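Local coordinates for protein putative N-acetylmuramoyl-L-alanine amidase (PDB 7D55) that probably binds the enterococcal cell wall, as the tetrameric cell-binding domain of a phage lysin thought to be an N-acetylmuramoyl-L-alanine amidase, at residues Leu4-Ile9 with Ile57-Gln62. Numbering follows the deposited sequence.
Sequences LYERPI and IPFYSQ
I57 and L4 touch at the start of a short parallel pairing, in which the edge segment 57-62 lies beside strand 3-9 of a mixed beta sheet. Methyl CG2 of I57 packs 3.8 Å from CD1 of L4, the two side chains crossing at about a right angle; these branched aliphatic residues suit the buried packing against helix 39-53, where L4 meets M42 and I57 meets I45. P58, with no N-H to give, can still accept through its carbonyl: L4 N reaches P58 O at 2.9 Å, in the carbonyl plane. F59 lies on the same face of the sheet as L4. A chi1 of 173° swings its ring away from its own N and along the strand, presenting the ring edge to L4 CB, 3.6 Å from F59 CD1, and further on CZ meets E6 OE1 at the ring edge, where the C-H groups carry slight positive charge. Y60 gives its N-H to L4 O, which also takes a CA-H contact from F59. On the other face Y60 CB packs against Y5 CB, while both rings meet W65; the hydroxyls reach farther, Y5 to E76 and Y60 to D47 of the second subunit. After Y60 the backbones diverge, and long polar side chains span the gap between E6 and Q62. A water accepts from Q62 N and donates to E6 OE1. The extended Q62 side chain brings NE2 2.8 Å from E6 OE2, a nearly straight bond (171°) that lies in the amide plane yet strikes the carboxylate from above, 39° out of its plane.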
loop_
_atom_site.group_PDB
_atom_site.type_symbol
_atom_site.label_atom_id
_atom_site.label_comp_id
_atom_site.label_asym_id
_atom_site.label_seq_id
_atom_site.Cartn_x
_atom_site.Cartn_y
_atom_site.Cartn_z
ATOM N N LEU A 4 -9.816 4.063 10.918
ATOM C CA LEU A 4 -10.174 3.137 11.981
ATOM C C LEU A 4 -11.690 3.069 12.049
ATOM O O LEU A 4 -12.381 4.051 11.761
ATOM C CB LEU A 4 -9.649 3.624 13.332
ATOM C CG LEU A 4 -8.121 3.623 13.473
ATOM C CD1 LEU A 4 -7.667 4.530 14.620
ATOM C CD2 LEU A 4 -7.636 2.194 13.674
ATOM N N TYR A 5 -12.209 1.907 12.431
ATOM C CA TYR A 5 -13.650 1.742 12.571
ATOM C C TYR A 5 -13.900 0.605 13.546
ATOM O O TYR A 5 -12.982 -0.118 13.934
ATOM C CB TYR A 5 -14.339 1.479 11.219
ATOM C CG TYR A 5 -13.939 0.181 10.551
ATOM C CD1 TYR A 5 -12.790 0.102 9.774
ATOM C CD2 TYR A 5 -14.725 -0.965 10.685
ATOM C CE1 TYR A 5 -12.426 -1.087 9.151
ATOM C CE2 TYR A 5 -14.372 -2.162 10.055
ATOM C CZ TYR A 5 -13.222 -2.212 9.297
ATOM O OH TYR A 5 -12.858 -3.394 8.686
ATOM N N GLU A 6 -15.158 0.449 13.938
ATOM C CA GLU A 6 -15.549 -0.654 14.802
ATOM C C GLU A 6 -16.529 -1.552 14.064
ATOM O O GLU A 6 -17.326 -1.075 13.254
ATOM C CB GLU A 6 -16.201 -0.120 16.075
ATOM C CG GLU A 6 -15.209 0.573 16.994
ATOM C CD GLU A 6 -15.878 1.266 18.164
ATOM O OE1 GLU A 6 -15.728 2.492 18.303
ATOM O OE2 GLU A 6 -16.554 0.591 18.946
ATOM N N ARG A 7 -16.482 -2.852 14.356
ATOM C CA ARG A 7 -17.372 -3.809 13.713
ATOM C C ARG A 7 -17.577 -5.001 14.640
ATOM O O ARG A 7 -16.773 -5.227 15.562
ATOM C CB ARG A 7 -16.829 -4.246 12.340
ATOM C CG ARG A 7 -15.476 -4.927 12.392
ATOM C CD ARG A 7 -15.611 -6.427 12.179
ATOM N NE ARG A 7 -16.088 -6.714 10.829
ATOM C CZ ARG A 7 -17.185 -7.407 10.529
ATOM N NH1 ARG A 7 -17.949 -7.926 11.490
ATOM N NH2 ARG A 7 -17.511 -7.590 9.250
ATOM N N PRO A 8 -18.656 -5.765 14.454
ATOM C CA PRO A 8 -18.968 -6.843 15.405
ATOM C C PRO A 8 -18.018 -8.031 15.315
ATOM O O PRO A 8 -17.477 -8.367 14.253
ATOM C CB PRO A 8 -20.394 -7.259 15.019
ATOM C CG PRO A 8 -20.957 -6.066 14.324
ATOM C CD PRO A 8 -19.796 -5.492 13.553
ATOM N N ILE A 9 -17.871 -8.705 16.456
ATOM C CA ILE A 9 -17.031 -9.887 16.584
ATOM C C ILE A 9 -17.710 -10.837 17.559
ATOM O O ILE A 9 -18.401 -10.411 18.489
ATOM C CB ILE A 9 -15.587 -9.521 17.035
ATOM C CG1 ILE A 9 -14.681 -10.748 17.042
ATOM C CG2 ILE A 9 -15.585 -8.884 18.416
ATOM C CD1 ILE A 9 -13.210 -10.405 17.182
ATOM N N ILE A 57 -6.436 10.683 11.984
ATOM C CA ILE A 57 -6.910 9.629 11.075
ATOM C C ILE A 57 -8.433 9.574 11.112
ATOM O O ILE A 57 -9.036 9.728 12.196
ATOM C CB ILE A 57 -6.295 8.266 11.451
ATOM C CG1 ILE A 57 -6.603 7.206 10.388
ATOM C CG2 ILE A 57 -6.749 7.810 12.847
ATOM C CD1 ILE A 57 -5.927 5.883 10.651
ATOM N N PRO A 58 -9.111 9.394 9.979
ATOM C CA PRO A 58 -10.564 9.210 10.021
ATOM C C PRO A 58 -10.945 8.009 10.870
ATOM O O PRO A 58 -10.318 6.951 10.799
ATOM C CB PRO A 58 -10.927 8.977 8.554
ATOM C CG PRO A 58 -9.857 9.679 7.797
ATOM C CD PRO A 58 -8.605 9.473 8.598
ATOM N N PHE A 59 -11.993 8.180 11.671
ATOM C CA PHE A 59 -12.510 7.127 12.535
ATOM C C PHE A 59 -14.017 7.070 12.360
ATOM O O PHE A 59 -14.690 8.106 12.377
ATOM C CB PHE A 59 -12.161 7.411 14.007
ATOM C CG PHE A 59 -12.802 6.457 14.994
ATOM C CD1 PHE A 59 -12.374 5.137 15.088
ATOM C CD2 PHE A 59 -13.816 6.886 15.836
ATOM C CE1 PHE A 59 -12.955 4.252 15.997
ATOM C CE2 PHE A 59 -14.407 6.006 16.755
ATOM C CZ PHE A 59 -13.974 4.688 16.834
ATOM N N TYR A 60 -14.549 5.871 12.169
ATOM C CA TYR A 60 -15.986 5.682 12.089
ATOM C C TYR A 60 -16.411 4.986 13.369
ATOM O O TYR A 60 -15.959 3.869 13.653
ATOM C CB TYR A 60 -16.349 4.852 10.867
ATOM C CG TYR A 60 -16.057 5.550 9.563
ATOM C CD1 TYR A 60 -14.798 5.467 8.986
ATOM C CD2 TYR A 60 -17.032 6.297 8.912
ATOM C CE1 TYR A 60 -14.516 6.095 7.798
ATOM C CE2 TYR A 60 -16.763 6.923 7.712
ATOM C CZ TYR A 60 -15.501 6.824 7.161
ATOM O OH TYR A 60 -15.218 7.441 5.961
ATOM N N SER A 61 -17.240 5.656 14.152
ATOM C CA SER A 61 -17.715 5.091 15.398
ATOM C C SER A 61 -18.986 4.295 15.139
ATOM O O SER A 61 -19.532 4.280 14.029
ATOM C CB SER A 61 -17.986 6.201 16.407
ATOM O OG SER A 61 -19.272 6.748 16.191
ATOM N N GLN A 62 -19.498 3.662 16.196
ATOM C CA GLN A 62 -20.747 2.917 16.083
ATOM C C GLN A 62 -21.966 3.807 15.890
ATOM O O GLN A 62 -23.051 3.285 15.626
ATOM C CB GLN A 62 -20.951 2.026 17.303
ATOM C CG GLN A 62 -19.981 0.857 17.374
ATOM C CD GLN A 62 -20.250 -0.005 18.585
ATOM O OE1 GLN A 62 -21.376 -0.443 18.792
ATOM N NE2 GLN A 62 -19.218 -0.247 19.397
HETATM O O HOH W 1 -18.203 3.626 18.733
#